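Local coordinates for protein cystalysin (Treponema denticola, PDB 1C7N) that binds pyridoxal-5'-phosphate as a member of the class I and II aminotransferase family, whose chains share the fold type I architecture of PLP-dependent proteins, at residues V306-F309 / F310-N313; A341-E344 / F345-K349; V378-E381 / S382-R385. One frame throughout, in Å; residues are numbered along the deposited sequence.

Contact 1. Residues V306-F309 / F310-N313; sequences VKDF and FEVN
F309 and F310, neighbours in sequence on the amphipathic helix 289-313, form an edge-to-face (T-shaped) aromatic pair. Their ring centroids are 5.0 Å apart and the planes stand at 79°. The edge belongs to F309: its CD2 lies above the centre of the F310 ring, while its CE2 comes to 3.8 Å from F310 CE2. The first torsions explain how consecutive residues can meet in this way. F309 sends CG opposite its own N (chi1 171°), whereas F310 places CG opposite its carbonyl carbon (chi1 -64°), and the two rings converge over the same buried side of the helix. V306, one turn earlier, lies alongside F310 and puts CG1 at the ring edge, in plane, 3.5 Å from CE1. This apolar side packs on I330 of strand 327-331 and, through the F309 ring, on L383 and N387 of helix 376-393.

Along the more exposed side, K307 and E311 make an i to i+4 salt bridge, with NZ 2.9 Å from E311 OE2. The lysine chain is extended until its last torsion turns the ammonium toward the glutamate, and NZ approaches from above the carboxylate plane. D308 OD2 lies 4.4 Å from E311 OE1, a like-charge approach; the bridge at OE2 may partly offset the charge on E311.

The backbone carbonyl of F309 is gripped twice by one residue. N313 N donates to F309 O at 2.9 Å. N313 CB, placed by the helix backbone, lies over one face of the F309 ring, offset toward its rim; chi1 then swings the amide to the same oxygen. The ND2 bond to F309 O, 3.0 Å long, lies in the carbonyl plane on a lone pair.

Contact 2. Residues A341-E344 / F345-K349; sequences AMEE and FMIHK
Backbone i to i+4 bonds run through helix 339-350 from F345 N on A341 O to K349 N on F345 O, and the helix also has a wider pi-type turn at 346-349.

The side-chain contact that distinguishes this stretch joins E344 to H348. E344 CG lies opposite its N (chi1 172°), and a bend at chi2 then carries the carboxylate forward to the next turn, where it comes up against the imidazole. The two planes are only 6° from parallel, although the chains as a whole cross at a slant. E344 OE2 reaches to 2.9 Å from H348 ND1, but the angle is poor for a hydrogen bond: this oxygen meets the ring obliquely. The N-H of ND1 is instead directed at the backbone oxygen of E344, in the plane of the ring, and this bond is weak (H348 ND1 to E344 O, 3.4 Å). E344 O therefore receives the backbone N-H of H348 and, less firmly, its side chain. Over one face of the imidazole, offset toward the rim, sits CG2 of I347.

E343 and I347 run side by side in the same direction, with E343 CG 4.0 Å from I347 CD1. The polar end of E343 has its partners elsewhere: OE2 bonds to the hydroxyl of Y358 and OE1 makes a salt bridge with K340. F345 turns away toward helix 376-393, where it packs on A389, L390 and L393.

An acid so near H348 would be expected to favour the protonated imidazole; if the ring does carry the charge, the pair is probably favoured by electrostatic attraction, while ND1 gives only a weak directional bond to the main-chain carbonyl of E344.

Contact 3. Residues V378-E381 / S382-R385; sequences VIQE and SLER
R385 folds back along helix 376-393 toward E381, one turn earlier. Its CB and CG each pass 3.9 Å from E381 O, the acceptor of R385 N. CD carries the chain on to a bend at chi3 (-59°), which lays the guanidinium along the helix with S382 CA over one face. NE and NH2 bond to the backbone oxygens of A350, the last residue of helix 339-350, and of Q351 just beyond it. NH1 lies 3.8 Å from E381 O and donates to a water at 2.7 Å, which itself donates to E381 OE1 at 2.9 Å. Water thus bridges carboxylate and guanidinium, E381 OE1 staying 5.2 Å from R385 NH1, while OE1 also has a salt bridge to K8.

V378 O accepts two bonds from S382, whose N and OG arrive from opposite faces of the carbonyl plane, OG at 3.0 Å. On the buried side I379 CG2 meets L383 CD1 at 3.9 Å, the chains side by side.

With an apolar flank against helix 289-313 and a polar one, this is an amphipathic helix, its place near the C terminus consistent with the small domain of fold type I PLP proteins.

How the contacts relate
Followed from the N terminus, contact 1 comes near the end of helix 289-313, contact 2 lies on helix 339-350 and contact 3 on helix 376-393. Each joins successive turns of a single helix, so none closes a loop; they stand in series without nesting or crossing. Strand 327-331 intervenes between the first two, strands 355-356 and 367-371 between the last two. Contacts 1 and 3 touch directly: F309 CZ is 3.2 Å from L383 O, and V306 CG2 is 4.0 Å from I379 CG2. Contacts 2 and 3 approach to about 5 Å between nearest atoms, yet R385 on A350 O and F345 on A389, L390 and L393 join their helices, so helix 376-393 meets both others.

Contact 1. Residues V306-F309 / F310-N313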
loop_
_atom_site.group_PDB
_atom_site.type_symbol
_atom_site.label_atom_id
_atom_site.label_comp_id
_atom_site.label_asym_id
_atom_site.label_seq_id
_atom_site.Cartn_x
_atom_site.Cartn_y
_atom_site.Cartn_z
ATOM N N VAL A 306 -26.623 -17.434 -17.309
ATOM C CA VAL A 306 -25.755 -18.605 -17.224
ATOM C C VAL A 306 -26.583 -19.848 -16.885
ATOM O O VAL A 306 -26.499 -20.866 -17.569
ATOM C CB VAL A 306 -24.652 -18.406 -16.142
ATOM C CG1 VAL A 306 -23.781 -19.649 -16.029
ATOM C CG2 VAL A 306 -23.787 -17.195 -16.499
ATOM N N LYS A 307 -27.377 -19.755 -15.827
ATOM C CA LYS A 307 -28.224 -20.863 -15.403
ATOM C C LYS A 307 -29.081 -21.340 -16.570
ATOM O O LYS A 307 -29.142 -22.538 -16.863
ATOM C CB LYS A 307 -29.111 -20.415 -14.238
ATOM C CG LYS A 307 -30.138 -21.441 -13.767
ATOM C CD LYS A 307 -30.870 -20.920 -12.536
ATOM C CE LYS A 307 -32.165 -21.672 -12.267
ATOM N NZ LYS A 307 -31.956 -23.132 -12.098
ATOM N N ASP A 308 -29.733 -20.400 -17.242
ATOM C CA ASP A 308 -30.587 -20.733 -18.375
ATOM C C ASP A 308 -29.822 -21.376 -19.525
ATOM O O ASP A 308 -30.306 -22.321 -20.150
ATOM C CB ASP A 308 -31.307 -19.479 -18.875
ATOM C CG ASP A 308 -32.143 -19.745 -20.109
ATOM O OD1 ASP A 308 -31.653 -19.493 -21.230
ATOM O OD2 ASP A 308 -33.288 -20.224 -19.954
ATOM N N PHE A 309 -28.628 -20.863 -19.804
ATOM C CA PHE A 309 -27.821 -21.391 -20.890
ATOM C C PHE A 309 -27.596 -22.893 -20.772
ATOM O O PHE A 309 -27.751 -23.624 -21.746
ATOM C CB PHE A 309 -26.466 -20.693 -20.946
ATOM C CG PHE A 309 -25.507 -21.334 -21.898
ATOM C CD1 PHE A 309 -25.641 -21.152 -23.268
ATOM C CD2 PHE A 309 -24.498 -22.169 -21.425
ATOM C CE1 PHE A 309 -24.784 -21.793 -24.157
ATOM C CE2 PHE A 309 -23.635 -22.812 -22.304
ATOM C CZ PHE A 309 -23.780 -22.625 -23.674
ATOM N N PHE A 310 -27.226 -23.357 -19.585
ATOM C CA PHE A 310 -26.988 -24.783 -19.413
ATOM C C PHE A 310 -28.272 -25.615 -19.386
ATOM O O PHE A 310 -28.282 -26.749 -19.863
ATOM C CB PHE A 310 -26.153 -25.038 -18.158
ATOM C CG PHE A 310 -24.764 -24.458 -18.234
ATOM C CD1 PHE A 310 -24.449 -23.275 -17.571
ATOM C CD2 PHE A 310 -23.776 -25.080 -18.995
ATOM C CE1 PHE A 310 -23.168 -22.723 -17.669
ATOM C CE2 PHE A 310 -22.496 -24.533 -19.098
ATOM C CZ PHE A 310 -22.194 -23.355 -18.433
ATOM N N GLU A 311 -29.352 -25.066 -18.842
ATOM C CA GLU A 311 -30.614 -25.804 -18.812
ATOM C C GLU A 311 -31.089 -26.038 -20.244
ATOM O O GLU A 311 -31.690 -27.063 -20.555
ATOM C CB GLU A 311 -31.694 -25.021 -18.057
ATOM C CG GLU A 311 -31.357 -24.699 -16.622
ATOM C CD GLU A 311 -32.464 -23.925 -15.933
ATOM O OE1 GLU A 311 -33.117 -23.100 -16.606
ATOM O OE2 GLU A 311 -32.670 -24.130 -14.720
ATOM N N VAL A 312 -30.805 -25.079 -21.117
ATOM C CA VAL A 312 -31.222 -25.164 -22.514
ATOM C C VAL A 312 -30.275 -25.906 -23.461
ATOM O O VAL A 312 -30.726 -26.625 -24.358
ATOM C CB VAL A 312 -31.454 -23.746 -23.097
ATOM C CG1 VAL A 312 -31.660 -23.825 -24.600
ATOM C CG2 VAL A 312 -32.660 -23.093 -22.424
ATOM N N ASN A 313 -28.972 -25.743 -23.263
ATOM C CA ASN A 313 -27.990 -26.351 -24.156
ATOM C C ASN A 313 -27.219 -27.564 -23.650
ATOM O O ASN A 313 -26.945 -28.487 -24.417
ATOM C CB ASN A 313 -26.997 -25.274 -24.598
ATOM C CG ASN A 313 -27.674 -24.125 -25.320
ATOM O OD1 ASN A 313 -28.069 -24.252 -26.478
ATOM N ND2 ASN A 313 -27.821 -22.998 -24.635
#

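Contact 2. Residues A341-E344 / F345-K349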
loop_
_atom_site.group_PDB
_atom_site.type_symbol
_atom_site.label_atom_id
_atom_site.label_comp_id
_atom_site.label_asym_id
_atom_site.label_seq_id
_atom_site.Cartn_x
_atom_site.Cartn_y
_atom_site.Cartn_z
ATOM N N ALA A 341 -7.592 -31.429 -17.395
ATOM C CA ALA A 341 -8.179 -31.525 -18.725
ATOM C C ALA A 341 -9.216 -30.417 -18.930
ATOM O O ALA A 341 -9.311 -29.841 -20.016
ATOM C CB ALA A 341 -8.835 -32.904 -18.917
ATOM N N MET A 342 -9.996 -30.132 -17.889
ATOM C CA MET A 342 -11.024 -29.096 -17.956
ATOM C C MET A 342 -10.378 -27.754 -18.261
ATOM O O MET A 342 -10.783 -27.045 -19.185
ATOM C CB MET A 342 -11.782 -28.997 -16.625
ATOM C CG MET A 342 -12.735 -30.155 -16.349
ATOM S SD MET A 342 -13.532 -30.007 -14.727
ATOM C CE MET A 342 -14.500 -28.502 -14.998
ATOM N N GLU A 343 -9.366 -27.425 -17.469
ATOM C CA GLU A 343 -8.620 -26.183 -17.598
ATOM C C GLU A 343 -8.090 -26.019 -19.017
ATOM O O GLU A 343 -8.215 -24.958 -19.625
ATOM C CB GLU A 343 -7.468 -26.204 -16.597
ATOM C CG GLU A 343 -6.574 -24.988 -16.604
ATOM C CD GLU A 343 -5.562 -25.061 -15.489
ATOM O OE1 GLU A 343 -4.722 -25.985 -15.510
ATOM O OE2 GLU A 343 -5.615 -24.208 -14.583
ATOM N N GLU A 344 -7.489 -27.084 -19.531
ATOM C CA GLU A 344 -6.931 -27.099 -20.873
ATOM C C GLU A 344 -8.021 -26.822 -21.899
ATOM O O GLU A 344 -7.838 -26.026 -22.821
ATOM C CB GLU A 344 -6.299 -28.468 -21.138
ATOM C CG GLU A 344 -5.834 -28.710 -22.563
ATOM C CD GLU A 344 -4.769 -27.733 -23.016
ATOM O OE1 GLU A 344 -3.877 -27.396 -22.206
ATOM O OE2 GLU A 344 -4.815 -27.314 -24.194
ATOM N N PHE A 345 -9.156 -27.491 -21.730
ATOM C CA PHE A 345 -10.286 -27.338 -22.639
ATOM C C PHE A 345 -10.858 -25.926 -22.628
ATOM O O PHE A 345 -11.086 -25.336 -23.680
ATOM C CB PHE A 345 -11.395 -28.327 -22.266
ATOM C CG PHE A 345 -12.637 -28.189 -23.097
ATOM C CD1 PHE A 345 -12.677 -28.675 -24.397
ATOM C CD2 PHE A 345 -13.769 -27.561 -22.576
ATOM C CE1 PHE A 345 -13.823 -28.541 -25.171
ATOM C CE2 PHE A 345 -14.922 -27.422 -23.343
ATOM C CZ PHE A 345 -14.948 -27.912 -24.644
ATOM N N MET A 346 -11.104 -25.393 -21.440
ATOM C CA MET A 346 -11.674 -24.056 -21.332
ATOM C C MET A 346 -10.785 -22.997 -21.971
ATOM O O MET A 346 -11.261 -22.156 -22.735
ATOM C CB MET A 346 -11.925 -23.699 -19.864
ATOM C CG MET A 346 -12.944 -24.589 -19.165
ATOM S SD MET A 346 -14.532 -24.656 -20.019
ATOM C CE MET A 346 -15.277 -26.064 -19.206
ATOM N N ILE A 347 -9.496 -23.048 -21.664
ATOM C CA ILE A 347 -8.542 -22.080 -22.192
ATOM C C ILE A 347 -8.278 -22.172 -23.691
ATOM O O ILE A 347 -8.262 -21.157 -24.378
ATOM C CB ILE A 347 -7.179 -22.200 -21.482
ATOM C CG1 ILE A 347 -7.313 -21.797 -20.012
ATOM C CG2 ILE A 347 -6.140 -21.326 -22.185
ATOM C CD1 ILE A 347 -6.026 -21.960 -19.222
ATOM N N HIS A 348 -8.074 -23.384 -24.198
ATOM C CA HIS A 348 -7.748 -23.546 -25.608
ATOM C C HIS A 348 -8.861 -23.921 -26.573
ATOM O O HIS A 348 -8.764 -23.619 -27.761
ATOM C CB HIS A 348 -6.588 -24.535 -25.757
ATOM C CG HIS A 348 -5.329 -24.093 -25.076
ATOM N ND1 HIS A 348 -5.035 -24.414 -23.767
ATOM C CD2 HIS A 348 -4.304 -23.323 -25.512
ATOM C CE1 HIS A 348 -3.885 -23.861 -23.427
ATOM N NE2 HIS A 348 -3.420 -23.192 -24.467
ATOM N N LYS A 349 -9.908 -24.580 -26.089
ATOM C CA LYS A 349 -11.001 -24.953 -26.978
ATOM C C LYS A 349 -12.140 -23.945 -26.922
ATOM O O LYS A 349 -12.666 -23.549 -27.958
ATOM C CB LYS A 349 -11.532 -26.349 -26.635
ATOM C CG LYS A 349 -10.533 -27.466 -26.874
ATOM C CD LYS A 349 -10.071 -27.496 -28.326
ATOM C CE LYS A 349 -9.026 -28.581 -28.550
ATOM N NZ LYS A 349 -8.508 -28.585 -29.951
#

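Contact 3. Residues V378-E381 / S382-R385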
loop_
_atom_site.group_PDB
_atom_site.type_symbol
_atom_site.label_atom_id
_atom_site.label_comp_id
_atom_site.label_asym_id
_atom_site.label_seq_id
_atom_site.Cartn_x
_atom_site.Cartn_y
_atom_site.Cartn_z
ATOM N N VAL A 378 -21.594 -9.622 -23.250
ATOM C CA VAL A 378 -20.274 -10.237 -23.153
ATOM C C VAL A 378 -20.393 -11.643 -22.594
ATOM O O VAL A 378 -19.709 -12.556 -23.056
ATOM C CB VAL A 378 -19.322 -9.404 -22.263
ATOM C CG1 VAL A 378 -18.049 -10.185 -21.991
ATOM C CG2 VAL A 378 -18.983 -8.090 -22.954
ATOM N N ILE A 379 -21.264 -11.815 -21.603
ATOM C CA ILE A 379 -21.483 -13.128 -21.006
ATOM C C ILE A 379 -22.055 -14.065 -22.079
ATOM O O ILE A 379 -21.676 -15.236 -22.166
ATOM C CB ILE A 379 -22.477 -13.051 -19.813
ATOM C CG1 ILE A 379 -21.920 -12.142 -18.710
ATOM C CG2 ILE A 379 -22.731 -14.451 -19.249
ATOM C CD1 ILE A 379 -20.625 -12.623 -18.090
ATOM N N GLN A 380 -22.961 -13.538 -22.898
ATOM C CA GLN A 380 -23.596 -14.309 -23.969
ATOM C C GLN A 380 -22.588 -14.737 -25.032
ATOM O O GLN A 380 -22.630 -15.869 -25.522
ATOM C CB GLN A 380 -24.711 -13.482 -24.614
ATOM C CG GLN A 380 -25.874 -13.193 -23.683
ATOM C CD GLN A 380 -26.879 -14.328 -23.640
ATOM O OE1 GLN A 380 -26.506 -15.505 -23.608
ATOM N NE2 GLN A 380 -28.160 -13.981 -23.633
ATOM N N GLU A 381 -21.687 -13.828 -25.396
ATOM C CA GLU A 381 -20.655 -14.131 -26.390
ATOM C C GLU A 381 -19.812 -15.300 -25.902
ATOM O O GLU A 381 -19.511 -16.228 -26.656
ATOM C CB GLU A 381 -19.729 -12.925 -26.588
ATOM C CG GLU A 381 -20.282 -11.813 -27.452
ATOM C CD GLU A 381 -19.414 -10.565 -27.394
ATOM O OE1 GLU A 381 -18.174 -10.705 -27.340
ATOM O OE2 GLU A 381 -19.972 -9.445 -27.409
ATOM N N SER A 382 -19.434 -15.238 -24.629
ATOM C CA SER A 382 -18.605 -16.262 -24.014
ATOM C C SER A 382 -19.304 -17.616 -23.964
ATOM O O SER A 382 -18.704 -18.639 -24.284
ATOM C CB SER A 382 -18.215 -15.831 -22.599
ATOM O OG SER A 382 -17.568 -14.567 -22.612
ATOM N N LEU A 383 -20.573 -17.617 -23.564
ATOM C CA LEU A 383 -21.330 -18.859 -23.476
ATOM C C LEU A 383 -21.499 -19.501 -24.842
ATOM O O LEU A 383 -21.503 -20.724 -24.956
ATOM C CB LEU A 383 -22.701 -18.605 -22.839
ATOM C CG LEU A 383 -22.654 -18.114 -21.389
ATOM C CD1 LEU A 383 -24.043 -17.701 -20.937
ATOM C CD2 LEU A 383 -22.092 -19.212 -20.495
ATOM N N GLU A 384 -21.638 -18.687 -25.883
ATOM C CA GLU A 384 -21.796 -19.236 -27.225
ATOM C C GLU A 384 -20.489 -19.873 -27.705
ATOM O O GLU A 384 -20.514 -20.859 -28.442
ATOM C CB GLU A 384 -22.269 -18.154 -28.203
ATOM C CG GLU A 384 -22.521 -18.652 -29.630
ATOM C CD GLU A 384 -23.297 -19.965 -29.687
ATOM O OE1 GLU A 384 -24.201 -20.171 -28.853
ATOM O OE2 GLU A 384 -23.011 -20.792 -30.578
ATOM N N ARG A 385 -19.348 -19.317 -27.298
ATOM C CA ARG A 385 -18.058 -19.909 -27.672
ATOM C C ARG A 385 -17.967 -21.270 -26.994
ATOM O O ARG A 385 -17.520 -22.255 -27.586
ATOM C CB ARG A 385 -16.886 -19.062 -27.182
ATOM C CG ARG A 385 -16.420 -17.999 -28.134
ATOM C CD ARG A 385 -14.943 -17.721 -27.917
ATOM N NE ARG A 385 -14.649 -17.287 -26.549
ATOM C CZ ARG A 385 -15.071 -16.139 -26.026
ATOM N NH1 ARG A 385 -15.813 -15.309 -26.753
ATOM N NH2 ARG A 385 -14.736 -15.812 -24.783
HETATM O O HOH W 1 -16.153 -12.643 -26.645
#